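Local structure of fructose-bisphosphate aldolase (Plasmodium falciparum, 4TR9) at residues L37-E41 with R66-F70; I46-F50 with R62-R66; T213-S218 with T263-V268; N239-A243 with V256-T260. The protein belongs to the class I fructose-bisphosphate aldolase family, whose chains fold as TIM barrels, and here forms a four-chain assembly with the compound 38D bound. All blocks are in the same frame, centred on the assembly; numbering follows the deposited sequence. Where two conformers were deposited one is given.

Contact 1 of 4, residues L37-E41 with R66-F70. With 38D (N'-[(E)-(2,4-dichlorophenyl)methylidene]-3,4-dihydroxybenzohydrazide), chain K.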
loop_
_atom_site.group_PDB
_atom_site.type_symbol
_atom_site.label_atom_id
_atom_site.label_comp_id
_atom_site.label_asym_id
_atom_site.label_seq_id
_atom_site.Cartn_x
_atom_site.Cartn_y
_atom_site.Cartn_z
ATOM N N LEU A 37 25.638 -24.523 2.716
ATOM C CA LEU A 37 26.868 -23.967 3.268
ATOM C C LEU A 37 27.107 -22.551 2.752
ATOM O O LEU A 37 27.275 -22.339 1.552
ATOM C CB LEU A 37 28.064 -24.858 2.924
ATOM C CG LEU A 37 29.451 -24.280 3.222
ATOM C CD1 LEU A 37 29.641 -24.043 4.715
ATOM C CD2 LEU A 37 30.545 -25.186 2.674
ATOM N N ALA A 38 27.121 -21.587 3.666
ATOM C CA ALA A 38 27.333 -20.192 3.298
ATOM C C ALA A 38 28.816 -19.835 3.313
ATOM O O ALA A 38 29.354 -19.429 4.343
ATOM C CB ALA A 38 26.557 -19.275 4.231
ATOM N N ALA A 39 29.469 -19.988 2.167
ATOM C CA ALA A 39 30.886 -19.667 2.046
ATOM C C ALA A 39 31.107 -18.541 1.043
ATOM O O ALA A 39 32.038 -18.587 0.239
ATOM C CB ALA A 39 31.677 -20.902 1.643
ATOM N N ASP A 40 30.245 -17.531 1.095
ATOM C CA ASP A 40 30.318 -16.412 0.164
ATOM C C ASP A 40 30.777 -15.128 0.847
ATOM O O ASP A 40 30.220 -14.056 0.612
ATOM C CB ASP A 40 28.960 -16.189 -0.505
ATOM C CG ASP A 40 27.824 -16.115 0.494
ATOM O OD1 ASP A 40 27.910 -16.785 1.544
ATOM O OD2 ASP A 40 26.844 -15.388 0.230
ATOM N N GLU A 41 31.798 -15.242 1.690
ATOM C CA GLU A 41 32.357 -14.081 2.373
ATOM C C GLU A 41 33.136 -13.206 1.398
ATOM O O GLU A 41 33.883 -13.711 0.560
ATOM C CB GLU A 41 33.268 -14.512 3.527
ATOM C CG GLU A 41 32.575 -15.313 4.620
ATOM C CD GLU A 41 32.433 -16.784 4.273
ATOM O OE1 GLU A 41 33.053 -17.228 3.285
ATOM O OE2 GLU A 41 31.700 -17.495 4.993
ATOM N N ARG A 66 38.774 -22.355 0.657
ATOM C CA ARG A 66 37.541 -22.787 0.008
ATOM C C ARG A 66 37.722 -24.155 -0.640
ATOM O O ARG A 66 36.760 -24.895 -0.834
ATOM C CB ARG A 66 37.088 -21.758 -1.030
ATOM C CG ARG A 66 35.913 -20.901 -0.578
ATOM C CD ARG A 66 36.252 -20.090 0.663
ATOM N NE ARG A 66 36.971 -18.862 0.341
ATOM C CZ ARG A 66 36.393 -17.672 0.206
ATOM N NH1 ARG A 66 37.125 -16.606 -0.089
ATOM N NH2 ARG A 66 35.082 -17.547 0.369
ATOM N N ASP A 67 38.966 -24.485 -0.975
ATOM C CA ASP A 67 39.288 -25.800 -1.516
ATOM C C ASP A 67 39.150 -26.851 -0.423
ATOM O O ASP A 67 38.732 -27.980 -0.676
ATOM C CB ASP A 67 40.702 -25.822 -2.098
ATOM C CG ASP A 67 41.187 -27.226 -2.402
ATOM O OD1 ASP A 67 40.855 -27.749 -3.487
ATOM O OD2 ASP A 67 41.903 -27.807 -1.559
ATOM N N LEU A 68 39.508 -26.463 0.798
ATOM C CA LEU A 68 39.400 -27.342 1.954
ATOM C C LEU A 68 37.941 -27.676 2.238
ATOM O O LEU A 68 37.608 -28.807 2.591
ATOM C CB LEU A 68 40.051 -26.690 3.179
ATOM C CG LEU A 68 40.070 -27.443 4.512
ATOM C CD1 LEU A 68 41.338 -27.105 5.268
ATOM C CD2 LEU A 68 38.854 -27.105 5.363
ATOM N N LEU A 69 37.077 -26.680 2.081
ATOM C CA LEU A 69 35.654 -26.851 2.339
ATOM C C LEU A 69 34.988 -27.707 1.270
ATOM O O LEU A 69 34.337 -28.705 1.575
ATOM C CB LEU A 69 34.957 -25.491 2.422
ATOM C CG LEU A 69 35.415 -24.531 3.522
ATOM C CD1 LEU A 69 34.686 -23.202 3.407
ATOM C CD2 LEU A 69 35.198 -25.144 4.897
ATOM N N PHE A 70 35.162 -27.315 0.012
ATOM C CA PHE A 70 34.445 -27.946 -1.090
ATOM C C PHE A 70 35.082 -29.269 -1.498
ATOM O O PHE A 70 34.442 -30.103 -2.140
ATOM C CB PHE A 70 34.382 -26.999 -2.293
ATOM C CG PHE A 70 33.872 -25.623 -1.958
ATOM C CD1 PHE A 70 32.964 -25.435 -0.928
ATOM C CD2 PHE A 70 34.305 -24.518 -2.670
ATOM C CE1 PHE A 70 32.500 -24.174 -0.614
ATOM C CE2 PHE A 70 33.844 -23.253 -2.361
ATOM C CZ PHE A 70 32.942 -23.082 -1.330
HETATM N N12 38D K . 29.277 -8.736 5.953
HETATM C C13 38D K . 29.278 -8.715 7.389
HETATM C C15 38D K . 30.686 -6.662 7.229
HETATM C C17 38D K . 30.659 -4.951 8.905
HETATM C C20 38D K . 29.262 -6.881 9.165
HETATM C C01 38D K . 26.877 -12.218 5.089
HETATM C C02 38D K . 26.110 -13.365 4.881
HETATM O O03 38D K . 24.985 -13.650 5.685
HETATM C C04 38D K . 26.460 -14.246 3.868
HETATM C C05 38D K . 27.559 -13.986 3.068
HETATM C C06 38D K . 28.320 -12.849 3.272
HETATM O O07 38D K . 25.702 -15.417 3.637
HETATM C C08 38D K . 27.973 -11.967 4.273
HETATM C C09 38D K . 28.847 -10.725 4.474
HETATM O O10 38D K . 29.757 -10.483 3.689
HETATM N N11 38D K . 28.566 -9.886 5.607
HETATM C C14 38D K . 29.748 -7.377 7.950
HETATM C C16 38D K . 31.144 -5.443 7.704
HETATM CL CL1 38D K . 31.251 -3.418 9.479
HETATM C C19 38D K . 29.722 -5.659 9.639
HETATM CL CL2 38D K . 28.082 -7.756 10.104
#
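F70 turns the rim of its ring toward the strand: CD2 of L37 lies in the ring plane 4.0 Å from CE1, and the methyl of A39 comes at the same edge, 3.9 Å from CZ. L69 adds a second hydrocarbon surface, its CD1 standing 4.2 Å from CB of A39. A small alanine suits this place, since both large side chains of the helix close on it at once. L37, with CG anti to the backbone N (chi1 170°), sends its branch out to the ring. At the other end of the contact R66 brings NH2 to the carbonyl oxygen of A39 at 3.2 Å; the oxygen lies near the guanidinium plane, but the angle of 126° at the hydrogen makes the bond weak. OE1 of E41 sits 3.6 Å from the same NH2, well out of that plane, and so offers charge attraction without an N-H aimed at it. Strand 35-39 and helix 59-70 are parts of a TIM barrel, the strand belonging to the inner parallel sheet and the helix to the outer layer, in keeping with the apolar contacts of L37, A39, L69 and F70. Just past the strand, D40 turns away from the helix into the ligand pocket, where the 38D hydroxyl O07 donates a weak bond of 3.3 Å to its OD1. K152 holds D40 OD2 in a salt bridge.

Contact 2 of 4, residues I46-F50 with R62-R66; sequences IKKRF and RASYR
F50 lays its CE2-CZ corner against the start of segment 62-66, with CE2 3.8 Å from CG of R62 and CZ 4.0 Å from CB of Y65. The Y65 carbon meets the ring at its edge, whereas the R62 methylene approaches obliquely. The two side chains F50 and R62 run almost at right angles. I46 packs beside them: its CG2 lies 3.7 Å from CD of R62, and its CD1 reaches CE2 of Y65 at 4.3 Å. With CG1 anti to the backbone N (chi1 -162°), the longer branch is carried on toward Y65 and R66, and CG1 lies over one face of the R66 guanidinium, 4.1 Å from NH1. A branched aliphatic chain thus touches the aliphatic part of one arginine and the flat end of another. R66 is steadied from within its own helix, NE giving a bond of 3.2 Å to the backbone O of R62; that oxygen also accepts the R66 amide, so two N-H groups of one residue grip it. The charged end of R62 leads away from the contact, NE forming a salt bridge with E87, and Y65 OH bonds to Q313. The short segments cross at 82°, nearly perpendicular. Helix 43-52, in the connection between strand 35-39 and helix 59-70 of the TIM barrel, is thereby set across the latter, and helix 310-320 packs on both through L317 and W320, which touch F50 and Y65.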
loop_
_atom_site.group_PDB
_atom_site.type_symbol
_atom_site.label_atom_id
_atom_site.label_comp_id
_atom_site.label_asym_id
_atom_site.label_seq_id
_atom_site.Cartn_x
_atom_site.Cartn_y
_atom_site.Cartn_z
ATOM N N ILE A 46 36.192 -12.106 4.679
ATOM C CA ILE A 46 37.029 -13.281 4.882
ATOM C C ILE A 46 38.369 -12.881 5.497
ATOM O O ILE A 46 39.082 -13.714 6.057
ATOM C CB ILE A 46 37.266 -14.042 3.555
ATOM C CG1 ILE A 46 37.745 -15.470 3.824
ATOM C CG2 ILE A 46 38.247 -13.291 2.669
ATOM C CD1 ILE A 46 36.753 -16.309 4.598
ATOM N N LYS A 47 38.699 -11.596 5.399
ATOM C CA LYS A 47 39.932 -11.072 5.973
ATOM C C LYS A 47 39.909 -11.165 7.493
ATOM O O LYS A 47 40.871 -11.617 8.111
ATOM C CB LYS A 47 40.155 -9.621 5.547
ATOM C CG LYS A 47 41.357 -8.970 6.209
ATOM C CD LYS A 47 41.456 -7.496 5.864
ATOM C CE LYS A 47 42.637 -6.852 6.570
ATOM N NZ LYS A 47 43.930 -7.468 6.164
ATOM N N LYS A 48 38.798 -10.739 8.086
ATOM C CA LYS A 48 38.646 -10.746 9.536
ATOM C C LYS A 48 38.647 -12.167 10.094
ATOM O O LYS A 48 38.853 -12.373 11.289
ATOM C CB LYS A 48 37.361 -10.021 9.940
ATOM C CG LYS A 48 37.301 -8.574 9.479
ATOM C CD LYS A 48 36.029 -7.891 9.955
ATOM C CE LYS A 48 35.967 -6.450 9.472
ATOM N NZ LYS A 48 37.143 -5.661 9.933
ATOM N N ARG A 49 38.412 -13.143 9.223
ATOM C CA ARG A 49 38.470 -14.547 9.611
ATOM C C ARG A 49 39.915 -15.030 9.652
ATOM O O ARG A 49 40.328 -15.698 10.599
ATOM C CB ARG A 49 37.651 -15.408 8.649
ATOM C CG ARG A 49 36.198 -14.987 8.545
ATOM C CD ARG A 49 35.512 -15.062 9.896
ATOM N NE ARG A 49 34.355 -14.176 9.965
ATOM C CZ ARG A 49 34.373 -12.969 10.521
ATOM N NH1 ARG A 49 33.273 -12.229 10.537
ATOM N NH2 ARG A 49 35.490 -12.505 11.065
ATOM N N PHE A 50 40.681 -14.683 8.622
ATOM C CA PHE A 50 42.083 -15.074 8.549
ATOM C C PHE A 50 42.911 -14.380 9.626
ATOM O O PHE A 50 43.926 -14.911 10.079
ATOM C CB PHE A 50 42.656 -14.766 7.163
ATOM C CG PHE A 50 42.194 -15.712 6.089
ATOM C CD1 PHE A 50 41.527 -16.882 6.414
ATOM C CD2 PHE A 50 42.436 -15.434 4.754
ATOM C CE1 PHE A 50 41.103 -17.754 5.428
ATOM C CE2 PHE A 50 42.017 -16.304 3.762
ATOM C CZ PHE A 50 41.350 -17.465 4.100
ATOM N N ARG A 62 42.717 -17.773 0.214
ATOM C CA ARG A 62 41.277 -17.820 -0.003
ATOM C C ARG A 62 40.915 -19.025 -0.862
ATOM O O ARG A 62 39.935 -19.719 -0.594
ATOM C CB ARG A 62 40.778 -16.531 -0.661
ATOM C CG ARG A 62 40.888 -15.300 0.223
ATOM C CD ARG A 62 40.118 -14.129 -0.366
ATOM N NE ARG A 62 40.627 -13.737 -1.676
ATOM C CZ ARG A 62 41.554 -12.804 -1.866
ATOM N NH1 ARG A 62 41.958 -12.510 -3.093
ATOM N NH2 ARG A 62 42.076 -12.165 -0.829
ATOM N N ALA A 63 41.718 -19.269 -1.891
ATOM C CA ALA A 63 41.525 -20.431 -2.747
ATOM C C ALA A 63 41.761 -21.718 -1.963
ATOM O O ALA A 63 40.984 -22.666 -2.065
ATOM C CB ALA A 63 42.450 -20.364 -3.952
ATOM N N SER A 64 42.831 -21.736 -1.174
ATOM C CA SER A 64 43.187 -22.909 -0.381
ATOM C C SER A 64 42.109 -23.247 0.644
ATOM O O SER A 64 41.787 -24.417 0.854
ATOM C CB SER A 64 44.525 -22.689 0.328
ATOM O OG SER A 64 45.563 -22.439 -0.603
ATOM N N TYR A 65 41.553 -22.221 1.277
ATOM C CA TYR A 65 40.548 -22.430 2.312
ATOM C C TYR A 65 39.244 -22.968 1.737
ATOM O O TYR A 65 38.671 -23.919 2.268
ATOM C CB TYR A 65 40.277 -21.134 3.076
ATOM C CG TYR A 65 39.120 -21.257 4.038
ATOM C CD1 TYR A 65 39.144 -22.193 5.060
ATOM C CD2 TYR A 65 38.002 -20.443 3.918
ATOM C CE1 TYR A 65 38.089 -22.317 5.940
ATOM C CE2 TYR A 65 36.942 -20.556 4.796
ATOM C CZ TYR A 65 36.993 -21.495 5.804
ATOM O OH TYR A 65 35.944 -21.617 6.683
ATOM N N ARG A 66 38.774 -22.355 0.657
ATOM C CA ARG A 66 37.541 -22.787 0.008
ATOM C C ARG A 66 37.722 -24.155 -0.640
ATOM O O ARG A 66 36.760 -24.895 -0.834
ATOM C CB ARG A 66 37.088 -21.758 -1.030
ATOM C CG ARG A 66 35.913 -20.901 -0.578
ATOM C CD ARG A 66 36.252 -20.090 0.663
ATOM N NE ARG A 66 36.971 -18.862 0.341
ATOM C CZ ARG A 66 36.393 -17.672 0.206
ATOM N NH1 ARG A 66 37.125 -16.606 -0.089
ATOM N NH2 ARG A 66 35.082 -17.547 0.369
#

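Contact 3 of 4, residues T213-S218 with T263-V268; sequences TQKVLS and TLRRTV
T263 opens the contact with its methyl, CG2, which lies 3.7 Å from CG2 of T213 and also covers the start of the Q214 backbone. Its OG1 is bonded to L259 O in the preceding turn and accepts a long bond from a water that also donates to OE1 of Q214, at 2.8 Å. L264 turns its CB away from the neighbouring helix, but its CD2 swings back to CD1 of L217 at 4.0 Å. These helices, 206-226 and 253-267, belong to the outer layer of the TIM barrel; their short segments run in the same general direction, crossing at -32°. R266, extended from CG to NE, sends NH2 to OE1 of Q214 in a nearly straight but weak bond of 3.4 Å, the oxygen lying in the guanidinium plane. The same arginine forms a salt bridge through NE with E232 of the second subunit, so a long charged chain suits this border between subunits. T267 packs its CG2 3.7 Å from CG of Q214, while its OG1 donates 2.7 Å to T263 O. That bond, to the carbonyl of the turn before, satisfies the hydroxyl and lets it sit against the apolar L217, whose CD1 is 3.5 Å away.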
loop_
_atom_site.group_PDB
_atom_site.type_symbol
_atom_site.label_atom_id
_atom_site.label_comp_id
_atom_site.label_asym_id
_atom_site.label_seq_id
_atom_site.Cartn_x
_atom_site.Cartn_y
_atom_site.Cartn_z
ATOM N N THR A 213 9.444 -9.587 13.290
ATOM C CA THR A 213 9.702 -10.551 12.226
ATOM C C THR A 213 8.424 -10.870 11.458
ATOM O O THR A 213 8.436 -10.978 10.232
ATOM C CB THR A 213 10.304 -11.856 12.778
ATOM O OG1 THR A 213 11.493 -11.558 13.520
ATOM C CG2 THR A 213 10.646 -12.810 11.645
ATOM N N GLN A 214 7.321 -11.008 12.185
ATOM C CA GLN A 214 6.026 -11.273 11.572
ATOM C C GLN A 214 5.598 -10.115 10.674
ATOM O O GLN A 214 5.035 -10.324 9.599
ATOM C CB GLN A 214 4.970 -11.531 12.648
ATOM C CG GLN A 214 3.566 -11.748 12.109
ATOM C CD GLN A 214 2.568 -12.073 13.202
ATOM O OE1 GLN A 214 2.945 -12.460 14.309
ATOM N NE2 GLN A 214 1.285 -11.916 12.896
ATOM N N LYS A 215 5.876 -8.893 11.119
ATOM C CA LYS A 215 5.522 -7.699 10.359
ATOM C C LYS A 215 6.379 -7.566 9.104
ATOM O O LYS A 215 5.878 -7.224 8.032
ATOM C CB LYS A 215 5.669 -6.449 11.229
ATOM C CG LYS A 215 5.305 -5.152 10.524
ATOM C CD LYS A 215 5.600 -3.948 11.403
ATOM C CE LYS A 215 5.210 -2.648 10.718
ATOM N NZ LYS A 215 3.745 -2.572 10.455
ATOM N N VAL A 216 7.672 -7.837 9.245
ATOM C CA VAL A 216 8.601 -7.744 8.125
ATOM C C VAL A 216 8.297 -8.798 7.063
ATOM O O VAL A 216 8.200 -8.480 5.877
ATOM C CB VAL A 216 10.063 -7.895 8.589
ATOM C CG1 VAL A 216 10.997 -7.991 7.392
ATOM C CG2 VAL A 216 10.458 -6.729 9.483
ATOM N N LEU A 217 8.136 -10.047 7.495
ATOM C CA LEU A 217 7.857 -11.147 6.577
ATOM C C LEU A 217 6.555 -10.935 5.809
ATOM O O LEU A 217 6.441 -11.328 4.648
ATOM C CB LEU A 217 7.807 -12.477 7.332
ATOM C CG LEU A 217 9.156 -13.022 7.814
ATOM C CD1 LEU A 217 8.992 -14.405 8.424
ATOM C CD2 LEU A 217 10.166 -13.047 6.675
ATOM N N SER A 218 5.575 -10.313 6.458
ATOM C CA SER A 218 4.304 -10.010 5.813
ATOM C C SER A 218 4.503 -9.039 4.654
ATOM O O SER A 218 3.882 -9.177 3.601
ATOM C CB SER A 218 3.312 -9.430 6.823
ATOM O OG SER A 218 2.100 -9.058 6.191
ATOM N N THR A 263 5.839 -17.783 14.122
ATOM C CA THR A 263 6.065 -16.641 13.244
ATOM C C THR A 263 6.008 -17.047 11.773
ATOM O O THR A 263 5.441 -16.336 10.943
ATOM C CB THR A 263 7.424 -15.973 13.530
ATOM O OG1 THR A 263 7.506 -15.628 14.918
ATOM C CG2 THR A 263 7.594 -14.717 12.686
ATOM N N LEU A 264 6.591 -18.200 11.459
ATOM C CA LEU A 264 6.629 -18.688 10.086
ATOM C C LEU A 264 5.258 -19.160 9.614
ATOM O O LEU A 264 4.859 -18.893 8.480
ATOM C CB LEU A 264 7.645 -19.824 9.951
ATOM C CG LEU A 264 9.112 -19.440 10.159
ATOM C CD1 LEU A 264 10.012 -20.655 9.994
ATOM C CD2 LEU A 264 9.518 -18.330 9.200
ATOM N N ARG A 265 4.539 -19.860 10.486
ATOM C CA ARG A 265 3.218 -20.377 10.144
ATOM C C ARG A 265 2.220 -19.251 9.893
ATOM O O ARG A 265 1.269 -19.414 9.131
ATOM C CB ARG A 265 2.699 -21.300 11.248
ATOM C CG ARG A 265 3.430 -22.630 11.339
ATOM C CD ARG A 265 2.825 -23.522 12.409
ATOM N NE ARG A 265 1.417 -23.806 12.151
ATOM C CZ ARG A 265 0.984 -24.807 11.393
ATOM N NH1 ARG A 265 -0.317 -24.992 11.214
ATOM N NH2 ARG A 265 1.851 -25.626 10.812
ATOM N N ARG A 266 2.445 -18.108 10.531
ATOM C CA ARG A 266 1.550 -16.965 10.388
ATOM C C ARG A 266 1.832 -16.142 9.133
ATOM O O ARG A 266 1.007 -15.325 8.729
ATOM C CB ARG A 266 1.644 -16.056 11.617
ATOM C CG ARG A 266 0.968 -16.596 12.867
ATOM C CD ARG A 266 1.160 -15.635 14.033
ATOM N NE ARG A 266 0.475 -16.079 15.244
ATOM C CZ ARG A 266 0.537 -15.444 16.410
ATOM N NH1 ARG A 266 -0.117 -15.918 17.461
ATOM N NH2 ARG A 266 1.256 -14.336 16.526
ATOM N N THR A 267 2.991 -16.354 8.517
ATOM C CA THR A 267 3.428 -15.471 7.438
ATOM C C THR A 267 3.825 -16.179 6.142
ATOM O O THR A 267 3.637 -15.632 5.055
ATOM C CB THR A 267 4.624 -14.608 7.894
ATOM O OG1 THR A 267 5.677 -15.459 8.364
ATOM C CG2 THR A 267 4.211 -13.663 9.012
ATOM N N VAL A 268 4.372 -17.388 6.250
ATOM C CA VAL A 268 4.954 -18.061 5.089
ATOM C C VAL A 268 4.026 -19.092 4.446
ATOM O O VAL A 268 3.738 -20.128 5.042
ATOM C CB VAL A 268 6.273 -18.771 5.461
ATOM C CG1 VAL A 268 6.872 -19.443 4.238
ATOM C CG2 VAL A 268 7.258 -17.785 6.070
HETATM O O HOH W 1 4.576 -14.297 15.563
#

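Contact 4 of 4, residues N239-A243 with V256-T260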
loop_
_atom_site.group_PDB
_atom_site.type_symbol
_atom_site.label_atom_id
_atom_site.label_comp_id
_atom_site.label_asym_id
_atom_site.label_seq_id
_atom_site.Cartn_x
_atom_site.Cartn_y
_atom_site.Cartn_z
ATOM N N ASN A 239 16.097 -14.762 10.113
ATOM C CA ASN A 239 16.734 -15.038 11.390
ATOM C C ASN A 239 15.784 -15.806 12.296
ATOM O O ASN A 239 14.567 -15.676 12.177
ATOM C CB ASN A 239 17.169 -13.741 12.068
ATOM C CG ASN A 239 16.002 -12.816 12.353
ATOM O OD1 ASN A 239 15.119 -12.636 11.514
ATOM N ND2 ASN A 239 15.987 -12.233 13.546
ATOM N N MET A 240 16.339 -16.611 13.194
ATOM C CA MET A 240 15.526 -17.295 14.188
ATOM C C MET A 240 14.928 -16.275 15.149
ATOM O O MET A 240 15.593 -15.315 15.537
ATOM C CB MET A 240 16.352 -18.328 14.956
ATOM C CG MET A 240 16.861 -19.478 14.106
ATOM S SD MET A 240 17.821 -20.658 15.072
ATOM C CE MET A 240 18.221 -21.877 13.823
ATOM N N VAL A 241 13.669 -16.477 15.522
ATOM C CA VAL A 241 13.016 -15.579 16.464
ATOM C C VAL A 241 13.604 -15.777 17.856
ATOM O O VAL A 241 13.222 -16.695 18.583
ATOM C CB VAL A 241 11.495 -15.798 16.505
ATOM C CG1 VAL A 241 10.857 -14.870 17.524
ATOM C CG2 VAL A 241 10.894 -15.568 15.127
ATOM N N THR A 242 14.552 -14.917 18.211
ATOM C CA THR A 242 15.226 -15.003 19.499
ATOM C C THR A 242 15.183 -13.669 20.229
ATOM O O THR A 242 14.869 -12.636 19.638
ATOM C CB THR A 242 16.698 -15.433 19.343
ATOM O OG1 THR A 242 17.420 -14.421 18.630
ATOM C CG2 THR A 242 16.800 -16.749 18.588
ATOM N N ALA A 243 15.505 -13.694 21.517
ATOM C CA ALA A 243 15.618 -12.467 22.291
ATOM C C ALA A 243 16.873 -11.713 21.877
ATOM O O ALA A 243 17.732 -12.257 21.180
ATOM C CB ALA A 243 15.640 -12.772 23.780
ATOM N N VAL A 256 12.752 -20.325 21.755
ATOM C CA VAL A 256 13.219 -19.930 20.432
ATOM C C VAL A 256 12.470 -20.707 19.354
ATOM O O VAL A 256 12.002 -20.130 18.374
ATOM C CB VAL A 256 14.737 -20.161 20.275
ATOM C CG1 VAL A 256 15.156 -19.996 18.822
ATOM C CG2 VAL A 256 15.513 -19.212 21.174
ATOM N N GLY A 257 12.352 -22.016 19.551
ATOM C CA GLY A 257 11.683 -22.880 18.595
ATOM C C GLY A 257 10.200 -22.598 18.442
ATOM O O GLY A 257 9.670 -22.630 17.331
ATOM N N PHE A 258 9.526 -22.325 19.555
ATOM C CA PHE A 258 8.090 -22.065 19.536
ATOM C C PHE A 258 7.746 -20.786 18.779
ATOM O O PHE A 258 6.919 -20.795 17.866
ATOM C CB PHE A 258 7.541 -21.982 20.962
ATOM C CG PHE A 258 6.149 -21.415 21.043
ATOM C CD1 PHE A 258 5.053 -22.182 20.683
ATOM C CD2 PHE A 258 5.938 -20.117 21.481
ATOM C CE1 PHE A 258 3.773 -21.664 20.756
ATOM C CE2 PHE A 258 4.660 -19.593 21.556
ATOM C CZ PHE A 258 3.576 -20.367 21.193
ATOM N N LEU A 259 8.383 -19.686 19.168
ATOM C CA LEU A 259 8.076 -18.381 18.595
ATOM C C LEU A 259 8.602 -18.240 17.168
ATOM O O LEU A 259 8.198 -17.333 16.441
ATOM C CB LEU A 259 8.641 -17.274 19.486
ATOM C CG LEU A 259 7.922 -17.127 20.830
ATOM C CD1 LEU A 259 8.787 -16.400 21.840
ATOM C CD2 LEU A 259 6.596 -16.403 20.651
ATOM N N THR A 260 9.497 -19.137 16.767
ATOM C CA THR A 260 9.991 -19.149 15.395
ATOM C C THR A 260 8.998 -19.859 14.482
ATOM O O THR A 260 8.668 -19.364 13.405
ATOM C CB THR A 260 11.367 -19.833 15.285
ATOM O OG1 THR A 260 12.329 -19.103 16.057
ATOM C CG2 THR A 260 11.825 -19.881 13.837
#
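OG1 of T260 joins two backbones: it donates to the carbonyl oxygen of V256 at 2.6 Å and accepts the amide of V241 at 3.0 Å. The first bond turns back to the preceding turn of its own helix, where threonine commonly places its hydroxyl; the second is bent, with 133° at the hydrogen, and ties the loop to the helix. The hydroxyl thus supplies an acceptor to the amide of a loop residue, which belongs to no helix or strand. V241 then presses its side chain onto the helix, CG2 lying 3.5 Å from L259 O and CG1 3.8 Å from CB of L259. Its two methyls spread over the turn because CG1 is anti to the backbone N (chi1 179°) and CG2 is anti to the carbonyl carbon. Farther along, T242 and V256 lie side by side and point the same way, with CG2 of T242 3.6 Å from CG1 of V256; here threonine presents its methyl to the valine. The loop after strand 235-236 is in this way laid along helix 253-267. M240 reaches helix 284-295 and F277 of strand 274-277, and V241 touches A210 of helix 206-226, so the loop lies among three helices of the barrel.

How the contacts relate
From the N terminus, strand 35-39 leads into helix 43-52 and then helix 59-70. Contact 1 brings the last of these back to the strand, and contact 2, closing the shorter loop within that span, sets the two helices against each other; R66 serves both, and they touch where E41 meets I46. Far along the chain and on the other side of its centre from contact 1, contact 3 joins helix 206-226 to helix 253-267. Contact 4 falls wholly within that span, returning the loop after strand 235-236 to the same later helix, and V241 touches T263 between them. The pairs do not cross; centres of contacts 1 and 3 are about 30 Å apart.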